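Local coordinates for protein KLLA0B12012p (PDB 6Y3P) that is the C-terminal ATP-grasp domain of Pby1, a direct partner of the mRNA decapping enzyme Dcp2, and probably binds ATP, at residues T13-E18 with Y55-M60; L227-Y232 with E302-L307; E306-A311 with F329-L334. All coordinates share one frame; numbering follows the deposited sequence.

Contact 1. Residues T13-E18 with Y55-M60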
loop_
_atom_site.group_PDB
_atom_site.type_symbol
_atom_site.label_atom_id
_atom_site.label_comp_id
_atom_site.label_asym_id
_atom_site.label_seq_id
_atom_site.Cartn_x
_atom_site.Cartn_y
_atom_site.Cartn_z
ATOM N N THR A 13 -12.223 20.457 2.193
ATOM C CA THR A 13 -11.944 21.082 0.882
ATOM C C THR A 13 -12.072 20.115 -0.304
ATOM O O THR A 13 -11.838 20.497 -1.456
ATOM C CB THR A 13 -10.579 21.788 0.886
ATOM O OG1 THR A 13 -9.549 20.829 1.127
ATOM C CG2 THR A 13 -10.516 22.918 1.900
ATOM N N ILE A 14 -12.460 18.880 -0.024
ATOM C CA ILE A 14 -12.652 17.868 -1.035
ATOM C C ILE A 14 -13.883 18.186 -1.881
ATOM O O ILE A 14 -14.923 18.569 -1.331
ATOM C CB ILE A 14 -12.652 16.473 -0.368
ATOM C CG1 ILE A 14 -11.283 15.838 -0.574
ATOM C CG2 ILE A 14 -13.789 15.542 -0.827
ATOM C CD1 ILE A 14 -10.811 15.088 0.535
ATOM N N PRO A 15 -13.756 18.091 -3.230
ATOM C CA PRO A 15 -14.916 18.340 -4.094
ATOM C C PRO A 15 -16.095 17.462 -3.703
ATOM O O PRO A 15 -15.926 16.274 -3.403
ATOM C CB PRO A 15 -14.390 17.979 -5.487
ATOM C CG PRO A 15 -12.919 18.184 -5.388
ATOM C CD PRO A 15 -12.580 17.690 -4.029
ATOM N N GLU A 16 -17.279 18.076 -3.660
ATOM C CA GLU A 16 -18.569 17.464 -3.332
ATOM C C GLU A 16 -18.920 16.322 -4.293
ATOM O O GLU A 16 -19.801 15.522 -3.989
ATOM C CB GLU A 16 -19.667 18.541 -3.296
ATOM C CG GLU A 16 -19.423 19.597 -2.229
ATOM C CD GLU A 16 -20.452 20.708 -2.143
ATOM O OE1 GLU A 16 -21.613 20.421 -1.768
ATOM O OE2 GLU A 16 -20.082 21.875 -2.401
ATOM N N THR A 17 -18.188 16.221 -5.423
ATOM C CA THR A 17 -18.334 15.148 -6.397
ATOM C C THR A 17 -17.605 13.888 -5.953
ATOM O O THR A 17 -17.914 12.812 -6.472
ATOM C CB THR A 17 -17.869 15.561 -7.799
ATOM O OG1 THR A 17 -16.684 16.357 -7.729
ATOM C CG2 THR A 17 -18.957 16.259 -8.584
ATOM N N GLU A 18 -16.620 14.010 -5.026
ATOM C CA GLU A 18 -15.852 12.860 -4.534
ATOM C C GLU A 18 -16.686 11.895 -3.690
ATOM O O GLU A 18 -17.507 12.310 -2.859
ATOM C CB GLU A 18 -14.573 13.283 -3.793
ATOM C CG GLU A 18 -13.345 13.371 -4.686
ATOM C CD GLU A 18 -12.071 13.880 -4.027
ATOM O OE1 GLU A 18 -11.751 13.452 -2.889
ATOM O OE2 GLU A 18 -11.358 14.673 -4.685
ATOM N N TYR A 55 -4.331 15.860 -1.328
ATOM C CA TYR A 55 -2.936 16.133 -0.979
ATOM C C TYR A 55 -2.487 17.552 -1.270
ATOM O O TYR A 55 -1.929 18.199 -0.380
ATOM C CB TYR A 55 -1.951 15.118 -1.588
ATOM C CG TYR A 55 -0.550 15.322 -1.055
ATOM C CD1 TYR A 55 -0.265 15.151 0.301
ATOM C CD2 TYR A 55 0.479 15.755 -1.888
ATOM C CE1 TYR A 55 1.017 15.362 0.806
ATOM C CE2 TYR A 55 1.765 15.984 -1.395
ATOM C CZ TYR A 55 2.033 15.777 -0.047
ATOM O OH TYR A 55 3.307 15.980 0.443
ATOM N N GLU A 56 -2.783 18.044 -2.484
ATOM C CA GLU A 56 -2.418 19.382 -2.934
ATOM C C GLU A 56 -3.147 20.518 -2.210
ATOM O O GLU A 56 -2.610 21.627 -2.195
ATOM C CB GLU A 56 -2.579 19.521 -4.470
ATOM C CG GLU A 56 -1.519 18.799 -5.313
ATOM C CD GLU A 56 -0.087 18.699 -4.795
ATOM O OE1 GLU A 56 0.450 17.566 -4.760
ATOM O OE2 GLU A 56 0.502 19.745 -4.433
ATOM N N GLN A 57 -4.349 20.268 -1.608
ATOM C CA GLN A 57 -5.080 21.349 -0.901
ATOM C C GLN A 57 -4.514 21.566 0.523
ATOM O O GLN A 57 -4.753 22.612 1.140
ATOM C CB GLN A 57 -6.595 21.073 -0.814
ATOM C CG GLN A 57 -7.316 20.850 -2.145
ATOM C CD GLN A 57 -8.618 20.093 -1.999
ATOM O OE1 GLN A 57 -8.851 19.339 -1.043
ATOM N NE2 GLN A 57 -9.478 20.220 -2.978
ATOM N N LEU A 58 -3.785 20.576 1.052
ATOM C CA LEU A 58 -3.257 20.713 2.415
ATOM C C LEU A 58 -2.051 21.654 2.499
ATOM O O LEU A 58 -1.362 21.864 1.495
ATOM C CB LEU A 58 -2.960 19.346 3.043
ATOM C CG LEU A 58 -4.097 18.328 3.045
ATOM C CD1 LEU A 58 -3.603 16.994 3.537
ATOM C CD2 LEU A 58 -5.278 18.790 3.887
ATOM N N ASP A 59 -1.840 22.256 3.683
ATOM C CA ASP A 59 -0.743 23.187 3.912
ATOM C C ASP A 59 0.303 22.551 4.807
ATOM O O ASP A 59 0.184 22.579 6.037
ATOM C CB ASP A 59 -1.247 24.517 4.486
ATOM C CG ASP A 59 -0.228 25.657 4.427
ATOM O OD1 ASP A 59 0.945 25.403 4.031
ATOM O OD2 ASP A 59 -0.606 26.803 4.741
ATOM N N MET A 60 1.355 22.006 4.172
ATOM C CA MET A 60 2.437 21.294 4.849
ATOM C C MET A 60 3.295 22.203 5.731
ATOM O O MET A 60 3.796 21.735 6.759
ATOM C CB MET A 60 3.285 20.471 3.859
ATOM C CG MET A 60 2.490 19.387 3.112
ATOM S SD MET A 60 1.812 18.113 4.198
ATOM C CE MET A 60 0.204 17.968 3.559
#

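Contact 2. Residues L227-Y232 with E302-L307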
loop_
_atom_site.group_PDB
_atom_site.type_symbol
_atom_site.label_atom_id
_atom_site.label_comp_id
_atom_site.label_asym_id
_atom_site.label_seq_id
_atom_site.Cartn_x
_atom_site.Cartn_y
_atom_site.Cartn_z
ATOM N N LEU A 227 2.427 7.685 17.855
ATOM C CA LEU A 227 1.914 7.096 16.628
ATOM C C LEU A 227 1.015 5.949 16.999
ATOM O O LEU A 227 1.395 5.102 17.810
ATOM C CB LEU A 227 3.063 6.567 15.734
ATOM C CG LEU A 227 2.665 5.759 14.464
ATOM C CD1 LEU A 227 2.268 6.685 13.306
ATOM C CD2 LEU A 227 3.800 4.864 14.018
ATOM N N GLN A 228 -0.149 5.883 16.353
ATOM C CA GLN A 228 -1.065 4.759 16.456
ATOM C C GLN A 228 -1.333 4.276 15.060
ATOM O O GLN A 228 -1.516 5.089 14.148
ATOM C CB GLN A 228 -2.358 5.154 17.130
ATOM C CG GLN A 228 -2.265 5.116 18.649
ATOM C CD GLN A 228 -3.507 5.709 19.232
ATOM O OE1 GLN A 228 -3.772 6.904 19.065
ATOM N NE2 GLN A 228 -4.347 4.870 19.829
ATOM N N VAL A 229 -1.298 2.953 14.870
ATOM C CA VAL A 229 -1.530 2.334 13.567
ATOM C C VAL A 229 -2.769 1.470 13.656
ATOM O O VAL A 229 -2.868 0.618 14.536
ATOM C CB VAL A 229 -0.319 1.576 12.978
ATOM C CG1 VAL A 229 -0.611 1.160 11.531
ATOM C CG2 VAL A 229 0.965 2.410 13.051
ATOM N N PHE A 230 -3.735 1.737 12.770
ATOM C CA PHE A 230 -5.013 1.066 12.761
ATOM C C PHE A 230 -5.252 0.407 11.430
ATOM O O PHE A 230 -5.188 1.056 10.382
ATOM C CB PHE A 230 -6.135 2.064 13.044
ATOM C CG PHE A 230 -6.070 2.727 14.394
ATOM C CD1 PHE A 230 -6.652 2.133 15.506
ATOM C CD2 PHE A 230 -5.446 3.958 14.551
ATOM C CE1 PHE A 230 -6.605 2.752 16.749
ATOM C CE2 PHE A 230 -5.409 4.579 15.792
ATOM C CZ PHE A 230 -5.981 3.968 16.885
ATOM N N VAL A 231 -5.507 -0.893 11.469
ATOM C CA VAL A 231 -5.825 -1.654 10.270
ATOM C C VAL A 231 -7.342 -1.841 10.238
ATOM O O VAL A 231 -7.958 -2.201 11.238
ATOM C CB VAL A 231 -5.047 -2.988 10.217
ATOM C CG1 VAL A 231 -5.539 -3.881 9.090
ATOM C CG2 VAL A 231 -3.544 -2.749 10.091
ATOM N N TYR A 232 -7.939 -1.527 9.099
ATOM C CA TYR A 232 -9.361 -1.699 8.837
ATOM C C TYR A 232 -9.567 -3.147 8.322
ATOM O O TYR A 232 -9.054 -3.509 7.257
ATOM C CB TYR A 232 -9.846 -0.645 7.819
ATOM C CG TYR A 232 -11.344 -0.653 7.638
ATOM C CD1 TYR A 232 -12.203 -0.690 8.740
ATOM C CD2 TYR A 232 -11.910 -0.608 6.373
ATOM C CE1 TYR A 232 -13.589 -0.717 8.580
ATOM C CE2 TYR A 232 -13.295 -0.622 6.200
ATOM C CZ TYR A 232 -14.128 -0.674 7.308
ATOM O OH TYR A 232 -15.485 -0.664 7.135
ATOM N N GLU A 302 0.405 -8.189 11.382
ATOM C CA GLU A 302 1.797 -8.348 11.729
ATOM C C GLU A 302 2.720 -7.579 10.796
ATOM O O GLU A 302 3.630 -6.897 11.269
ATOM C CB GLU A 302 2.151 -9.838 11.806
ATOM C CG GLU A 302 3.353 -10.142 12.676
ATOM C CD GLU A 302 3.448 -9.459 14.032
ATOM O OE1 GLU A 302 2.405 -9.225 14.690
ATOM O OE2 GLU A 302 4.595 -9.182 14.446
ATOM N N ALA A 303 2.450 -7.650 9.480
ATOM C CA ALA A 303 3.240 -7.005 8.429
ATOM C C ALA A 303 3.178 -5.473 8.485
ATOM O O ALA A 303 4.215 -4.810 8.326
ATOM C CB ALA A 303 2.833 -7.527 7.063
ATOM N N VAL A 304 1.966 -4.924 8.754
ATOM C CA VAL A 304 1.704 -3.493 8.912
ATOM C C VAL A 304 2.493 -2.942 10.145
ATOM O O VAL A 304 3.184 -1.936 10.034
ATOM C CB VAL A 304 0.168 -3.204 9.002
ATOM C CG1 VAL A 304 -0.090 -1.803 9.516
ATOM C CG2 VAL A 304 -0.531 -3.403 7.647
ATOM N N SER A 305 2.377 -3.622 11.299
ATOM C CA SER A 305 3.026 -3.299 12.586
ATOM C C SER A 305 4.556 -3.260 12.432
ATOM O O SER A 305 5.198 -2.307 12.855
ATOM C CB SER A 305 2.624 -4.335 13.639
ATOM O OG SER A 305 3.341 -4.137 14.844
ATOM N N GLU A 306 5.117 -4.301 11.797
ATOM C CA GLU A 306 6.541 -4.474 11.512
ATOM C C GLU A 306 7.031 -3.391 10.573
ATOM O O GLU A 306 8.100 -2.823 10.813
ATOM C CB GLU A 306 6.787 -5.869 10.910
ATOM C CG GLU A 306 6.692 -7.006 11.912
ATOM C CD GLU A 306 7.705 -6.890 13.032
ATOM O OE1 GLU A 306 8.915 -6.963 12.724
ATOM O OE2 GLU A 306 7.299 -6.611 14.186
ATOM N N LEU A 307 6.231 -3.051 9.544
ATOM C CA LEU A 307 6.591 -1.994 8.591
ATOM C C LEU A 307 6.688 -0.640 9.250
ATOM O O LEU A 307 7.639 0.097 8.990
ATOM C CB LEU A 307 5.665 -1.968 7.360
ATOM C CG LEU A 307 5.998 -0.943 6.264
ATOM C CD1 LEU A 307 7.478 -1.043 5.832
ATOM C CD2 LEU A 307 5.136 -1.138 5.077
#

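Contact 3. Residues E306-A311 with F329-L334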
loop_
_atom_site.group_PDB
_atom_site.type_symbol
_atom_site.label_atom_id
_atom_site.label_comp_id
_atom_site.label_asym_id
_atom_site.label_seq_id
_atom_site.Cartn_x
_atom_site.Cartn_y
_atom_site.Cartn_z
ATOM N N GLU A 306 5.117 -4.301 11.797
ATOM C CA GLU A 306 6.541 -4.474 11.512
ATOM C C GLU A 306 7.031 -3.391 10.573
ATOM O O GLU A 306 8.100 -2.823 10.813
ATOM C CB GLU A 306 6.787 -5.869 10.910
ATOM C CG GLU A 306 6.692 -7.006 11.912
ATOM C CD GLU A 306 7.705 -6.890 13.032
ATOM O OE1 GLU A 306 8.915 -6.963 12.724
ATOM O OE2 GLU A 306 7.299 -6.611 14.186
ATOM N N LEU A 307 6.231 -3.051 9.544
ATOM C CA LEU A 307 6.591 -1.994 8.591
ATOM C C LEU A 307 6.688 -0.640 9.250
ATOM O O LEU A 307 7.639 0.097 8.990
ATOM C CB LEU A 307 5.665 -1.968 7.360
ATOM C CG LEU A 307 5.998 -0.943 6.264
ATOM C CD1 LEU A 307 7.478 -1.043 5.832
ATOM C CD2 LEU A 307 5.136 -1.138 5.077
ATOM N N PHE A 308 5.735 -0.307 10.107
ATOM C CA PHE A 308 5.795 0.968 10.802
ATOM C C PHE A 308 6.956 1.006 11.811
ATOM O O PHE A 308 7.595 2.047 11.943
ATOM C CB PHE A 308 4.428 1.351 11.394
ATOM C CG PHE A 308 3.595 1.988 10.301
ATOM C CD1 PHE A 308 3.910 3.254 9.809
ATOM C CD2 PHE A 308 2.565 1.282 9.691
ATOM C CE1 PHE A 308 3.209 3.799 8.739
ATOM C CE2 PHE A 308 1.861 1.831 8.617
ATOM C CZ PHE A 308 2.188 3.083 8.146
ATOM N N LYS A 309 7.313 -0.134 12.418
ATOM C CA LYS A 309 8.479 -0.191 13.307
ATOM C C LYS A 309 9.763 0.030 12.469
ATOM O O LYS A 309 10.635 0.813 12.872
ATOM C CB LYS A 309 8.546 -1.504 14.077
ATOM C CG LYS A 309 7.448 -1.622 15.111
ATOM C CD LYS A 309 7.849 -2.512 16.278
ATOM C CE LYS A 309 7.201 -3.864 16.257
ATOM N NZ LYS A 309 7.190 -4.459 17.619
ATOM N N ALA A 310 9.816 -0.583 11.268
ATOM C CA ALA A 310 10.922 -0.452 10.309
ATOM C C ALA A 310 11.107 0.994 9.894
ATOM O O ALA A 310 12.193 1.530 10.069
ATOM C CB ALA A 310 10.661 -1.312 9.074
ATOM N N ALA A 311 10.015 1.621 9.390
ATOM C CA ALA A 311 9.895 2.984 8.869
ATOM C C ALA A 311 10.340 4.070 9.829
ATOM O O ALA A 311 11.040 4.993 9.432
ATOM C CB ALA A 311 8.464 3.240 8.432
ATOM N N PHE A 329 -3.828 5.013 4.310
ATOM C CA PHE A 329 -3.083 4.517 3.171
ATOM C C PHE A 329 -3.765 3.252 2.652
ATOM O O PHE A 329 -4.442 2.553 3.412
ATOM C CB PHE A 329 -1.650 4.141 3.594
ATOM C CG PHE A 329 -0.836 5.222 4.263
ATOM C CD1 PHE A 329 -0.858 5.375 5.646
ATOM C CD2 PHE A 329 0.020 6.030 3.520
ATOM C CE1 PHE A 329 -0.062 6.347 6.273
ATOM C CE2 PHE A 329 0.821 6.999 4.147
ATOM C CZ PHE A 329 0.766 7.155 5.517
ATOM N N GLY A 330 -3.522 2.963 1.371
ATOM C CA GLY A 330 -3.971 1.761 0.692
ATOM C C GLY A 330 -2.841 0.756 0.584
ATOM O O GLY A 330 -1.912 0.951 -0.204
ATOM N N PHE A 331 -2.881 -0.311 1.416
ATOM C CA PHE A 331 -1.861 -1.352 1.391
ATOM C C PHE A 331 -2.275 -2.454 0.440
ATOM O O PHE A 331 -3.354 -3.021 0.584
ATOM C CB PHE A 331 -1.581 -1.915 2.785
ATOM C CG PHE A 331 -0.587 -1.154 3.622
ATOM C CD1 PHE A 331 -0.800 0.183 3.941
ATOM C CD2 PHE A 331 0.476 -1.809 4.226
ATOM C CE1 PHE A 331 0.072 0.857 4.785
ATOM C CE2 PHE A 331 1.352 -1.130 5.069
ATOM C CZ PHE A 331 1.144 0.199 5.344
ATOM N N ASP A 332 -1.427 -2.735 -0.541
ATOM C CA ASP A 332 -1.688 -3.779 -1.518
ATOM C C ASP A 332 -0.834 -5.003 -1.279
ATOM O O ASP A 332 0.413 -4.959 -1.311
ATOM C CB ASP A 332 -1.591 -3.260 -2.960
ATOM C CG ASP A 332 -2.714 -2.272 -3.254
ATOM O OD1 ASP A 332 -3.835 -2.725 -3.607
ATOM O OD2 ASP A 332 -2.503 -1.060 -3.044
ATOM N N PHE A 333 -1.543 -6.092 -0.985
ATOM C CA PHE A 333 -1.012 -7.417 -0.722
ATOM C C PHE A 333 -1.437 -8.428 -1.793
ATOM O O PHE A 333 -2.578 -8.428 -2.235
ATOM C CB PHE A 333 -1.548 -7.939 0.624
ATOM C CG PHE A 333 -1.056 -7.232 1.852
ATOM C CD1 PHE A 333 0.117 -7.628 2.476
ATOM C CD2 PHE A 333 -1.807 -6.222 2.439
ATOM C CE1 PHE A 333 0.557 -6.980 3.643
ATOM C CE2 PHE A 333 -1.347 -5.560 3.583
ATOM C CZ PHE A 333 -0.169 -5.941 4.169
ATOM N N LEU A 334 -0.535 -9.338 -2.131
ATOM C CA LEU A 334 -0.771 -10.486 -3.006
ATOM C C LEU A 334 -0.942 -11.708 -2.070
ATOM O O LEU A 334 -0.390 -11.739 -0.968
ATOM C CB LEU A 334 0.442 -10.695 -3.917
ATOM C CG LEU A 334 0.418 -10.022 -5.308
ATOM C CD1 LEU A 334 0.274 -8.525 -5.225
ATOM C CD2 LEU A 334 1.683 -10.334 -6.087
#

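Contact 1. Residues T13-E18 with Y55-M60
The side chain of Q57 lies alongside that of T13, the two side chains pointing opposite ways as they pass, and its carboxamide comes up beside T13. Both loops leave adjacent strands, 8-12 and 48-52, of a four-stranded parallel sheet, so the contact joins two strand-to-helix connections at one end of that alpha/beta layer. T13 OG1 donates to Q57 OE1 at 2.7 Å. The bond is bent: the C=O...donor angle is 109°, and the hydroxyl sits well above the amide plane, 68° out of it, instead of on a lone pair. With CG anti to the carbonyl carbon (chi1 -57°) and the chain extended beyond it, Q57 spans the gap between the loops. Its OE1 also accepts from D54 N, while T13 OG1 is hydrogen-bonded to H51 NE2, which makes the pair part of a short polar chain leading back to strand 48-52. With an alanine here, the T13 hydroxyl would probably lose one of its two partners, and D54 N the side-chain acceptor it shares with that hydroxyl. Beyond I14, whose buried side chain rests on Y52 and D54, P15 begins a type I turn closed by E18 N to P15 O at 2.9 Å. The ring of P15 meets the far end of the same amide, CD lying 4.1 Å from Q57 NE2.

Contact 2. Residues L227-Y232 with E302-L307
E306 OE1 is gripped by two hydroxyls, Y93 OH and S100 OG, which hold one flank of helix 290-313, while V304 on another flank packs against V229 and V231. This is a helix laid on an antiparallel sheet, in the part of the chain assigned to the tubulin-tyrosine ligase family of ATP-grasp proteins. V229 and V231 are alternate residues of strand 228-239 and point to the same face, whereas F230 between them points away, its ring stacked on F391 and touching I373 of helix 357-375. The sheet is therefore covered by a helix on each face. The contact itself is entirely aliphatic and buried. A chi1 of 165° turns V304 CG1 away from the backbone N, and this methyl meets both valines: V229 comes across it with CG1 at 3.6 Å from V304 CG1. V231 instead meets V304 tip to tip, using its other branch, with V231 CG2 3.6 Å from V304 CG1. V221 of the adjoining strand 215-224 touches V304 as well, and a weak hydrogen bond from S305 OG to V394 O joins the helix to strand 391-396. The second methyl of V304 adds a looser approach, CG2 lying 3.9 Å from V231 CG2.

Contact 3. Residues E306-A311 with F329-L334
Helix segment 306-311 crosses strand segment 329-334 at 117° between their N-to-C directions, with the axes 13.8 Å apart at closest approach, and the wide separation is filled by large side chains. F329 and F331, alternate residues of the strand, both point toward the helix. The F331 ring meets both helix side chains: its CZ lies 3.7 Å from F308 CE2, the two rings crossing at a slant. Next to CZ, F331 CE2 meets a methyl of L307, CD2, at 3.8 Å. L307 delivers that methyl because its CG stands anti to the backbone N (chi1 -177°), directing the branch out from the helix. The F308 ring reaches the strand from the helix side and spans the two phenylalanines, with F308 CZ 4.4 Å from F329 CE1. The result is a buried apolar cluster of three phenylalanines and a leucine, helix-on-sheet packing within the ATP-grasp domain. F308 also meets F319 edge to face and touches V221 and C223 of strand 215-224, F331 packs on L343 and V346 of strand 341-347, and L307 reaches L86 and I90 of helix 83-95, so this turn of helix 290-313 lies between the sheet and a second helix.

Overall arrangement
Contacts 2 and 3 form one continuous core, their centres about 7 Å apart: both place successive turns of helix 290-313 on the same antiparallel sheet, and they share E306 and L307. V229 CG1 meets F308 CD2 at 3.7 Å, joining the valine packing of contact 2 to the aromatic packing of contact 3. Contact 1 stands apart, its centre about 24 Å from that of contact 3, in loops that follow strands of the separate parallel sheet near the N terminus, and it is only partly buried. Its chemistry differs accordingly: a polar bond ties two loops, whereas small aliphatic groups and then larger rings fill the helix-sheet interface of the interior.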